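Long-range contact in protease (Penicillium cyclopium, PDB 5Z6O), which hydrolyses peptide bonds as a proteinase K-like serine protease of the subtilisin family, probably cutting casein, gelatin and type IV collagen: residues 139-153 with 170-182. Residues are numbered along the deposited sequence; the frame is centred on the assembly and turned at random. Where two conformers were deposited one is given.
Sequences GAYSRAMNDAAANVV and ASNSSPASAPNVC. With CA (calcium ion), chain B.
G139 and S174 form an antiparallel hydrogen-bonded pair, G139 N to S174 O at 3.0 Å and S174 N to G139 O at 3.1 Å, after which helix 143-154 runs along the turns of 175-181. At the start of the helix S174 OG accepts from S142 N (2.9 Å, 159° at the hydrogen) and donates to N146 OD1 (2.8 Å), lying well above the plane of that amide. The other end of the amide reaches S177: N146 ND2 points almost straight at S177 OG (3.0 Å), which lies in the amide plane and itself donates a hydrogen bond to S173 O. With chi1 at -79°, N146 CG stands anti to the carbonyl carbon, and the amide spans both serines while its CG packs on A178 CB. Replacing N146 by alanine would probably leave both serine hydroxyls without their amide partner and open a gap beside A178. One turn on, A149 CB nestles among P175, A178 and V181 CG1, 3.8 Å from A178 CB. M145 CG lies against the P175 ring, and V153 CG2 meets N180 O at 3.7 Å. V181 O binds the calcium ion together with D204 and waters, as in proteinase K. The two-stranded ribbon and the cis peptide before P175 are features of the subtilisin-like fold, with G139 about 6 Å from the bound phenylmethanesulfonic acid.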
loop_
_atom_site.group_PDB
_atom_site.type_symbol
_atom_site.label_atom_id
_atom_site.label_comp_id
_atom_site.label_asym_id
_atom_site.label_seq_id
_atom_site.Cartn_x
_atom_site.Cartn_y
_atom_site.Cartn_z
ATOM N N GLY A 139 0.294 8.579 -12.845
ATOM C CA GLY A 139 0.275 9.039 -14.207
ATOM C C GLY A 139 0.877 10.399 -14.279
ATOM O O GLY A 139 1.545 10.839 -13.345
ATOM N N ALA A 140 0.663 11.043 -15.416
ATOM C CA ALA A 140 1.207 12.372 -15.629
ATOM C C ALA A 140 0.603 13.337 -14.618
ATOM O O ALA A 140 -0.458 13.089 -14.039
ATOM C CB ALA A 140 0.923 12.848 -17.053
ATOM N N TYR A 141 1.301 14.441 -14.404
ATOM C CA TYR A 141 0.847 15.450 -13.468
ATOM C C TYR A 141 -0.573 15.891 -13.786
ATOM O O TYR A 141 -0.923 16.124 -14.948
ATOM C CB TYR A 141 1.773 16.654 -13.517
ATOM C CG TYR A 141 1.272 17.724 -12.612
ATOM C CD1 TYR A 141 1.570 17.698 -11.269
ATOM C CD2 TYR A 141 0.454 18.753 -13.091
ATOM C CE1 TYR A 141 1.099 18.692 -10.421
ATOM C CE2 TYR A 141 -0.038 19.727 -12.239
ATOM C CZ TYR A 141 0.303 19.689 -10.909
ATOM O OH TYR A 141 -0.151 20.629 -10.022
ATOM N N SER A 142 -1.390 16.007 -12.743
ATOM C CA SER A 142 -2.771 16.456 -12.894
ATOM C C SER A 142 -3.174 17.193 -11.622
ATOM O O SER A 142 -3.182 16.589 -10.540
ATOM C CB SER A 142 -3.707 15.274 -13.155
ATOM O OG SER A 142 -5.052 15.683 -13.018
ATOM N N ARG A 143 -3.486 18.496 -11.732
ATOM C CA ARG A 143 -3.962 19.234 -10.566
ATOM C C ARG A 143 -5.223 18.584 -9.993
ATOM O O ARG A 143 -5.367 18.474 -8.771
ATOM C CB ARG A 143 -4.211 20.718 -10.920
ATOM C CG ARG A 143 -4.862 21.540 -9.804
ATOM C CD ARG A 143 -3.932 21.667 -8.597
ATOM N NE ARG A 143 -4.623 22.356 -7.511
ATOM C CZ ARG A 143 -4.601 23.677 -7.331
ATOM N NH1 ARG A 143 -5.272 24.217 -6.324
ATOM N NH2 ARG A 143 -3.942 24.476 -8.183
ATOM N N ALA A 144 -6.120 18.122 -10.849
ATOM C CA ALA A 144 -7.369 17.530 -10.373
ATOM C C ALA A 144 -7.101 16.251 -9.575
ATOM O O ALA A 144 -7.714 16.017 -8.526
ATOM C CB ALA A 144 -8.291 17.215 -11.542
ATOM N N MET A 145 -6.217 15.405 -10.073
ATOM C CA MET A 145 -5.867 14.204 -9.313
ATOM C C MET A 145 -5.195 14.552 -7.982
ATOM O O MET A 145 -5.491 13.931 -6.945
ATOM C CB MET A 145 -4.996 13.300 -10.182
ATOM C CG MET A 145 -4.419 12.093 -9.449
ATOM S SD MET A 145 -5.794 10.981 -9.080
ATOM C CE MET A 145 -6.317 10.614 -10.736
ATOM N N ASN A 146 -4.297 15.551 -7.966
ATOM C CA ASN A 146 -3.680 15.958 -6.710
ATOM C C ASN A 146 -4.697 16.528 -5.732
ATOM O O ASN A 146 -4.624 16.251 -4.530
ATOM C CB ASN A 146 -2.574 16.975 -6.955
ATOM C CG ASN A 146 -1.286 16.334 -7.419
ATOM O OD1 ASN A 146 -1.254 15.162 -7.788
ATOM N ND2 ASN A 146 -0.209 17.086 -7.363
ATOM N N ASP A 147 -5.663 17.331 -6.222
ATOM C CA ASP A 147 -6.724 17.834 -5.341
ATOM C C ASP A 147 -7.536 16.693 -4.745
ATOM O O ASP A 147 -7.931 16.751 -3.565
ATOM C CB ASP A 147 -7.693 18.744 -6.090
ATOM C CG ASP A 147 -7.060 20.069 -6.492
ATOM O OD1 ASP A 147 -6.001 20.420 -5.936
ATOM O OD2 ASP A 147 -7.666 20.718 -7.380
ATOM N N ALA A 148 -7.895 15.715 -5.578
ATOM C CA ALA A 148 -8.691 14.592 -5.087
ATOM C C ALA A 148 -7.936 13.833 -3.999
ATOM O O ALA A 148 -8.524 13.446 -2.974
ATOM C CB ALA A 148 -9.042 13.663 -6.237
ATOM N N ALA A 149 -6.646 13.587 -4.225
ATOM C CA ALA A 149 -5.833 12.888 -3.215
ATOM C C ALA A 149 -5.750 13.675 -1.911
ATOM O O ALA A 149 -5.874 13.108 -0.796
ATOM C CB ALA A 149 -4.436 12.622 -3.757
ATOM N N ALA A 150 -5.507 14.990 -2.020
ATOM C CA ALA A 150 -5.447 15.806 -0.815
ATOM C C ALA A 150 -6.775 15.774 -0.079
ATOM O O ALA A 150 -6.807 15.787 1.150
ATOM C CB ALA A 150 -5.062 17.258 -1.140
ATOM N N ASN A 151 -7.883 15.749 -0.815
ATOM C CA ASN A 151 -9.182 15.682 -0.162
ATOM C C ASN A 151 -9.373 14.363 0.585
ATOM O O ASN A 151 -10.027 14.328 1.638
ATOM C CB ASN A 151 -10.289 15.867 -1.199
ATOM C CG ASN A 151 -11.656 15.856 -0.574
ATOM O OD1 ASN A 151 -11.983 16.741 0.215
ATOM N ND2 ASN A 151 -12.455 14.839 -0.890
ATOM N N VAL A 152 -8.879 13.251 0.025
ATOM C CA VAL A 152 -8.957 11.980 0.761
ATOM C C VAL A 152 -8.333 12.143 2.137
ATOM O O VAL A 152 -8.904 11.723 3.159
ATOM C CB VAL A 152 -8.268 10.846 -0.033
ATOM C CG1 VAL A 152 -8.145 9.526 0.799
ATOM C CG2 VAL A 152 -9.030 10.584 -1.304
ATOM N N VAL A 153 -7.116 12.691 2.171
ATOM C CA VAL A 153 -6.404 12.779 3.448
ATOM C C VAL A 153 -7.114 13.752 4.387
ATOM O O VAL A 153 -7.273 13.490 5.584
ATOM C CB VAL A 153 -4.941 13.185 3.196
ATOM C CG1 VAL A 153 -4.189 13.378 4.537
ATOM C CG2 VAL A 153 -4.241 12.119 2.386
ATOM N N ALA A 170 9.690 12.115 -8.766
ATOM C CA ALA A 170 8.256 11.878 -8.667
ATOM C C ALA A 170 7.443 13.153 -8.547
ATOM O O ALA A 170 6.213 13.074 -8.531
ATOM C CB ALA A 170 7.946 10.958 -7.477
ATOM N N SER A 171 8.066 14.329 -8.453
ATOM C CA SER A 171 7.257 15.542 -8.412
ATOM C C SER A 171 6.507 15.793 -9.717
ATOM O O SER A 171 5.576 16.609 -9.725
ATOM C CB SER A 171 8.134 16.751 -8.095
ATOM O OG SER A 171 9.076 16.916 -9.131
ATOM N N ASN A 172 6.865 15.108 -10.802
ATOM C CA ASN A 172 6.182 15.240 -12.089
ATOM C C ASN A 172 5.053 14.243 -12.266
ATOM O O ASN A 172 4.549 14.081 -13.387
ATOM C CB ASN A 172 7.170 15.054 -13.248
ATOM C CG ASN A 172 8.391 15.932 -13.119
ATOM O OD1 ASN A 172 8.278 17.164 -13.134
ATOM N ND2 ASN A 172 9.575 15.304 -12.991
ATOM N N SER A 173 4.641 13.572 -11.198
ATOM C CA SER A 173 3.655 12.511 -11.278
ATOM C C SER A 173 2.529 12.782 -10.296
ATOM O O SER A 173 2.744 13.393 -9.247
ATOM C CB SER A 173 4.302 11.154 -10.978
ATOM O OG SER A 173 5.182 10.790 -12.020
ATOM N N SER A 174 1.330 12.316 -10.645
ATOM C CA SER A 174 0.161 12.453 -9.803
ATOM C C SER A 174 -0.462 11.084 -9.604
ATOM O O SER A 174 -0.589 10.328 -10.564
ATOM C CB SER A 174 -0.866 13.398 -10.441
ATOM O OG SER A 174 -0.364 14.719 -10.375
ATOM N N PRO A 175 -0.893 10.746 -8.377
ATOM C CA PRO A 175 -0.941 11.595 -7.179
ATOM C C PRO A 175 0.335 11.579 -6.314
ATOM O O PRO A 175 0.295 12.116 -5.211
ATOM C CB PRO A 175 -2.144 11.011 -6.401
ATOM C CG PRO A 175 -2.170 9.571 -6.773
ATOM C CD PRO A 175 -1.619 9.474 -8.192
ATOM N N ALA A 176 1.468 11.058 -6.827
ATOM C CA ALA A 176 2.678 11.008 -6.002
ATOM C C ALA A 176 3.082 12.378 -5.484
ATOM O O ALA A 176 3.649 12.484 -4.386
ATOM C CB ALA A 176 3.836 10.409 -6.795
ATOM N N SER A 177 2.826 13.439 -6.262
ATOM C CA SER A 177 3.244 14.783 -5.892
ATOM C C SER A 177 2.217 15.509 -5.040
ATOM O O SER A 177 2.440 16.674 -4.699
ATOM C CB SER A 177 3.544 15.614 -7.161
ATOM O OG SER A 177 2.395 15.682 -7.962
ATOM N N ALA A 178 1.113 14.856 -4.676
ATOM C CA ALA A 178 0.005 15.550 -4.032
ATOM C C ALA A 178 0.322 15.916 -2.589
ATOM O O ALA A 178 1.124 15.244 -1.927
ATOM C CB ALA A 178 -1.261 14.688 -4.051
ATOM N N PRO A 179 -0.360 16.945 -2.058
ATOM C CA PRO A 179 -0.120 17.358 -0.667
ATOM C C PRO A 179 -0.565 16.285 0.319
ATOM O O PRO A 179 -1.673 15.752 0.217
ATOM C CB PRO A 179 -0.967 18.630 -0.519
ATOM C CG PRO A 179 -1.321 19.055 -1.934
ATOM C CD PRO A 179 -1.363 17.807 -2.728
ATOM N N ASN A 180 0.315 15.967 1.271
ATOM C CA ASN A 180 -0.006 15.175 2.457
ATOM C C ASN A 180 -0.228 13.694 2.218
ATOM O O ASN A 180 -0.707 13.023 3.157
ATOM C CB ASN A 180 -1.264 15.716 3.151
ATOM C CG ASN A 180 -1.116 17.172 3.509
ATOM O OD1 ASN A 180 -0.127 17.559 4.142
ATOM N ND2 ASN A 180 -2.065 17.995 3.074
ATOM N N VAL A 181 0.058 13.163 1.029
ATOM C CA VAL A 181 -0.018 11.717 0.817
ATOM C C VAL A 181 1.289 11.116 1.260
ATOM O O VAL A 181 2.259 11.837 1.500
ATOM C CB VAL A 181 -0.311 11.355 -0.654
ATOM C CG1 VAL A 181 -1.667 11.891 -1.083
ATOM C CG2 VAL A 181 0.787 11.866 -1.566
ATOM N N CYS A 182 1.320 9.786 1.407
ATOM C CA CYS A 182 2.523 9.098 1.847
ATOM C C CYS A 182 3.056 8.410 0.591
ATOM O O CYS A 182 2.456 7.452 0.100
ATOM C CB CYS A 182 2.185 8.117 2.973
ATOM S SG CYS A 182 3.542 7.843 4.148
HETATM CA CA CA B . 4.426 13.156 1.932
HETATM O O HOH W 1 3.908 15.140 -15.826
HETATM O O HOH W 2 -4.627 17.068 2.736
HETATM O O HOH W 3 3.063 15.252 1.078
HETATM O O HOH W 4 3.259 13.201 3.987
HETATM O O HOH W 5 6.339 13.940 1.036
HETATM O O HOH W 6 4.348 12.984 -0.362
HETATM O O HOH W 7 5.549 14.960 3.072
#